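Local coordinates for putative thiosugar synthase (Amycolatopsis orientalis, PDB 4N6F), which probably makes the 2-thiosugar of a secondary metabolite from a sugar phosphate, with sulphur delivered by a sulphur-carrier protein, as a TIM-barrel relative of the thiazole synthase ThiG, at residues A[64-69]-A[73-78]; A[217-222]-A[231-236]. One frame throughout, in Å; residues are numbered along the deposited sequence.

Overall arrangement
Both contacts belong to the single TIM barrel of this ThiG-family chain, whose eight parallel strands carry the fructose-6-phosphate site at their C-terminal ends. Contact 1 comes first along the chain: it joins the last turns of helix 60-70 to the loop that leads into strand 79-83, and carries a calcium ion on the helix. Contact 2 lies near the C-terminus, where the short helix 218-221 that follows strand 213-216 packs against helix 226-245. The centres are 21 Å apart and the nearest atoms about 10 Å, so the two do not touch. Contact 1 thus lies in the outer helical layer of the barrel, whereas contact 2 ties the phosphate-binding helix to that layer and adjoins the second subunit.

Contact 1: residues A[64-69]-A[73-78]. With CA (calcium ion), chain D.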
# COMPACT_ATOMS: atom_id res chain seq x y z
N LEU A 64 36.71 7.80 -4.42
CA LEU A 64 36.58 7.01 -5.65
C LEU A 64 35.17 6.47 -5.86
O LEU A 64 34.71 6.42 -6.99
CB LEU A 64 37.58 5.85 -5.66
CG LEU A 64 39.06 6.22 -5.78
CD1 LEU A 64 39.87 4.93 -5.84
CD2 LEU A 64 39.32 7.08 -7.01
N LEU A 65 34.51 6.05 -4.79
CA LEU A 65 33.12 5.59 -4.88
C LEU A 65 32.20 6.74 -5.31
O LEU A 65 31.34 6.55 -6.16
CB LEU A 65 32.65 5.00 -3.55
CG LEU A 65 33.27 3.67 -3.10
CD1 LEU A 65 32.77 3.31 -1.70
CD2 LEU A 65 32.99 2.53 -4.07
N LEU A 66 32.39 7.92 -4.73
CA LEU A 66 31.59 9.08 -5.12
C LEU A 66 31.78 9.41 -6.61
O LEU A 66 30.80 9.57 -7.33
CB LEU A 66 31.90 10.31 -4.26
CG LEU A 66 31.05 11.54 -4.61
CD1 LEU A 66 29.59 11.30 -4.22
CD2 LEU A 66 31.58 12.82 -3.96
N MET A 67 33.03 9.53 -7.05
CA MET A 67 33.32 9.82 -8.46
C MET A 67 32.75 8.75 -9.39
O MET A 67 32.22 9.07 -10.45
CB MET A 67 34.83 10.00 -8.70
CG MET A 67 35.39 11.35 -8.26
SD MET A 67 34.88 12.79 -9.24
CE MET A 67 33.62 13.51 -8.19
N ASP A 68 32.83 7.49 -8.97
CA ASP A 68 32.18 6.40 -9.71
C ASP A 68 30.66 6.63 -9.80
O ASP A 68 30.07 6.48 -10.87
CB ASP A 68 32.50 5.04 -9.05
CG ASP A 68 32.19 3.84 -9.96
OD1 ASP A 68 31.73 4.04 -11.10
OD2 ASP A 68 32.44 2.69 -9.54
N LEU A 69 30.02 7.01 -8.69
CA LEU A 69 28.57 7.21 -8.68
C LEU A 69 28.14 8.46 -9.46
O LEU A 69 27.09 8.46 -10.10
CB LEU A 69 28.06 7.30 -7.25
CG LEU A 69 26.54 7.38 -7.05
CD1 LEU A 69 25.82 6.15 -7.58
CD2 LEU A 69 26.24 7.57 -5.57
N LEU A 73 24.60 8.84 -11.85
CA LEU A 73 23.43 9.48 -11.26
C LEU A 73 23.65 10.99 -11.33
O LEU A 73 24.77 11.44 -11.17
CB LEU A 73 23.30 9.11 -9.78
CG LEU A 73 22.26 8.11 -9.32
CD1 LEU A 73 22.26 8.10 -7.80
CD2 LEU A 73 20.87 8.43 -9.83
N PRO A 74 22.57 11.76 -11.55
CA PRO A 74 22.67 13.22 -11.43
C PRO A 74 22.61 13.66 -9.97
O PRO A 74 21.54 14.03 -9.48
CB PRO A 74 21.45 13.72 -12.21
CG PRO A 74 20.44 12.63 -12.06
CD PRO A 74 21.23 11.34 -12.00
N LEU A 75 23.74 13.63 -9.27
CA LEU A 75 23.75 13.94 -7.83
C LEU A 75 23.43 15.41 -7.53
O LEU A 75 23.14 15.75 -6.38
CB LEU A 75 25.08 13.54 -7.20
CG LEU A 75 25.41 12.05 -7.23
CD1 LEU A 75 26.82 11.81 -6.71
CD2 LEU A 75 24.41 11.22 -6.43
N ASP A 76 23.45 16.26 -8.55
CA ASP A 76 23.00 17.64 -8.43
C ASP A 76 21.49 17.77 -8.23
O ASP A 76 21.02 18.76 -7.70
CB ASP A 76 23.40 18.46 -9.67
CG ASP A 76 22.76 17.93 -10.96
OD1 ASP A 76 23.24 16.90 -11.48
OD2 ASP A 76 21.78 18.53 -11.43
N ASP A 77 20.73 16.77 -8.66
CA ASP A 77 19.28 16.75 -8.42
C ASP A 77 18.92 16.37 -6.98
O ASP A 77 17.77 16.45 -6.60
CB ASP A 77 18.59 15.77 -9.39
CG ASP A 77 18.57 16.27 -10.84
OD1 ASP A 77 18.94 17.44 -11.09
OD2 ASP A 77 18.17 15.47 -11.72
N PHE A 78 19.91 15.97 -6.18
CA PHE A 78 19.66 15.47 -4.84
C PHE A 78 20.04 16.50 -3.80
O PHE A 78 20.98 17.27 -4.00
CB PHE A 78 20.47 14.19 -4.58
CG PHE A 78 20.00 13.00 -5.37
CD1 PHE A 78 20.20 12.93 -6.75
CD2 PHE A 78 19.37 11.94 -4.74
CE1 PHE A 78 19.78 11.83 -7.48
CE2 PHE A 78 18.95 10.84 -5.47
CZ PHE A 78 19.15 10.79 -6.84
CA CA D . 30.87 5.22 -12.92
O HOH W 1 30.37 4.91 -15.68
O HOH W 2 33.01 6.12 -13.24
O HOH W 3 31.63 2.78 -13.72
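Leu66 and Leu75 meet through one methyl each, CD1 of Leu66 lying 3.8 Å from CD1 of Leu75, the two side chains slanting past one another. The CG of Leu66 stands opposite its backbone N (chi1 -178°), which brings the branch round to a loop that its CB does not face directly. Two residues on, Asp68 holds a calcium ion by main chain and side chain together: its OD1 is 2.3 Å from the metal and its O 2.5 Å. Asp71, Glu72 and three waters complete the site, which thus clasps the end of helix 60-70 at the turn to the loop. Leu69 uses both of its methyls, CD1 alongside CD1 of Leu73 at 4.1 Å and CD2 against CD2 of Leu75 at 4.2 Å, the latter side chain lying roughly at right angles to it. Its carbonyl also receives the backbone N-H of Leu73, with N and O 3.1 Å apart, so the loop is fastened at Leu73 to the helix by main chain as well as by leucines. Phe51 of strand 50-52 touches Leu66, Leu69 and Leu75, while helix 36-46 borders the cluster through Val39 beside Leu69 and Leu43 beside Leu73.

Contact 2: residues A[217-222]-A[231-236]; sequences NTALVR and AAMRQA. With F6R (fructose -6-phosphate), chain F.
The phosphate-binding end of the TIM barrel is built here on the short helix 218-221, whose outer side rests on Met233 of helix 226-245. The Met233 chain runs extended beyond CG, carrying CE to within 3.6 Å of CB of Ala219, while its SD lies 3.8 Å from CD2 of Leu220, whose side chain slants across it. Ile26 of strand 26-28 and Val203 of helix 200-208 also touch the Met233 side chain, which is buried. At the start of the short helix, the phosphate of fructose-6-phosphate is held by Thr218: OG1 donates to O1P at 2.6 Å, and the backbone N reaches the same oxygen at 3.2 Å. A weak bond from Asn217 N to O2P adds to this grip. The amide of Asn217, swung away from its own backbone N by chi1 of 177°, brings ND2 to the sugar O5, 3.1 Å away, and its OD1 is hydrogen-bonded to Tyr33 OH. Replacing Asn217 by an alanine would probably leave the sugar O5 and the Tyr33 hydroxyl without these amide partners. Gly196 N and Ala169 N also bond the ligand. A short helix with its N-terminus directed at a phosphate, after the last barrel strand, is characteristic of phosphate-binding TIM barrels.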
# COMPACT_ATOMS: atom_id res chain seq x y z
N ASN A 217 15.79 0.66 3.94
CA ASN A 217 17.10 0.12 3.70
C ASN A 217 17.12 -1.39 3.47
O ASN A 217 17.23 -1.83 2.37
CB ASN A 217 18.02 0.48 4.86
CG ASN A 217 19.41 -0.10 4.73
OD1 ASN A 217 19.72 -0.71 3.76
ND2 ASN A 217 20.21 0.10 5.71
N THR A 218 16.92 -2.17 4.51
CA THR A 218 17.00 -3.61 4.45
C THR A 218 15.99 -4.25 3.49
O THR A 218 16.30 -5.19 2.85
CB THR A 218 16.84 -4.25 5.84
OG1 THR A 218 17.90 -3.83 6.66
CG2 THR A 218 16.87 -5.72 5.77
N ALA A 219 14.78 -3.73 3.41
CA ALA A 219 13.75 -4.26 2.50
C ALA A 219 14.16 -4.31 1.02
O ALA A 219 13.72 -5.18 0.27
CB ALA A 219 12.47 -3.46 2.63
N LEU A 220 14.97 -3.34 0.61
CA LEU A 220 15.51 -3.28 -0.75
C LEU A 220 16.69 -4.23 -0.91
O LEU A 220 16.73 -5.03 -1.84
CB LEU A 220 15.97 -1.85 -1.09
CG LEU A 220 14.90 -0.77 -0.94
CD1 LEU A 220 15.43 0.59 -1.36
CD2 LEU A 220 13.66 -1.13 -1.74
N VAL A 221 17.64 -4.14 0.01
CA VAL A 221 18.84 -4.98 -0.01
C VAL A 221 18.51 -6.46 -0.02
O VAL A 221 19.20 -7.23 -0.69
CB VAL A 221 19.75 -4.67 1.20
CG1 VAL A 221 20.88 -5.69 1.34
CG2 VAL A 221 20.34 -3.28 1.06
N ARG A 222 17.48 -6.86 0.71
CA ARG A 222 17.16 -8.28 0.88
C ARG A 222 16.03 -8.79 0.01
O ARG A 222 15.63 -9.93 0.15
CB ARG A 222 16.85 -8.62 2.35
CG ARG A 222 17.98 -8.32 3.32
CD ARG A 222 18.33 -9.50 4.22
NE ARG A 222 17.63 -9.51 5.51
CZ ARG A 222 18.13 -9.08 6.67
NH1 ARG A 222 19.36 -8.57 6.77
NH2 ARG A 222 17.38 -9.16 7.77
N ALA A 231 10.86 0.40 -6.76
CA ALA A 231 9.78 0.92 -7.60
C ALA A 231 8.43 0.76 -6.95
O ALA A 231 7.60 1.67 -6.97
CB ALA A 231 9.78 0.26 -8.98
N ALA A 232 8.20 -0.42 -6.37
CA ALA A 232 6.96 -0.71 -5.68
C ALA A 232 6.73 0.23 -4.50
O ALA A 232 5.61 0.65 -4.24
CB ALA A 232 6.96 -2.15 -5.19
N MET A 233 7.79 0.54 -3.78
CA MET A 233 7.71 1.42 -2.63
C MET A 233 7.41 2.88 -3.01
O MET A 233 6.65 3.55 -2.31
CB MET A 233 8.98 1.31 -1.80
CG MET A 233 8.95 0.05 -0.95
SD MET A 233 10.44 -0.12 0.03
CE MET A 233 9.93 -1.48 1.07
N ARG A 234 7.99 3.36 -4.12
CA ARG A 234 7.66 4.68 -4.64
C ARG A 234 6.16 4.77 -4.88
O ARG A 234 5.50 5.73 -4.46
CB ARG A 234 8.39 4.98 -5.96
CG ARG A 234 8.47 6.46 -6.27
CD ARG A 234 8.04 6.86 -7.67
NE ARG A 234 9.07 6.61 -8.68
CZ ARG A 234 9.61 7.52 -9.50
NH1 ARG A 234 9.26 8.81 -9.45
NH2 ARG A 234 10.52 7.14 -10.38
N GLN A 235 5.62 3.76 -5.54
CA GLN A 235 4.20 3.73 -5.88
C GLN A 235 3.35 3.65 -4.64
O GLN A 235 2.33 4.33 -4.55
CB GLN A 235 3.88 2.53 -6.79
CG GLN A 235 4.52 2.62 -8.17
CD GLN A 235 4.08 3.86 -8.93
OE1 GLN A 235 4.87 4.49 -9.63
NE2 GLN A 235 2.81 4.21 -8.78
N ALA A 236 3.77 2.84 -3.68
CA ALA A 236 3.03 2.64 -2.44
C ALA A 236 2.98 3.91 -1.59
O ALA A 236 1.98 4.17 -0.91
CB ALA A 236 3.65 1.51 -1.64
C1 F6R F . 20.17 5.57 9.53
C2 F6R F . 20.14 4.43 8.56
C3 F6R F . 19.83 3.01 8.98
C4 F6R F . 18.32 2.90 9.20
C5 F6R F . 17.86 1.44 9.24
C6 F6R F . 16.39 1.32 8.91
O2 F6R F . 20.32 4.64 7.35
O3 F6R F . 20.53 2.58 10.15
O4 F6R F . 17.97 3.53 10.44
O5 F6R F . 18.59 0.64 8.31
O6 F6R F . 15.99 -0.03 9.12
P F6R F . 15.80 -1.09 7.94
O1P F6R F . 17.21 -1.45 7.58
O2P F6R F . 15.06 -0.39 6.83
O3P F6R F . 14.97 -2.14 8.62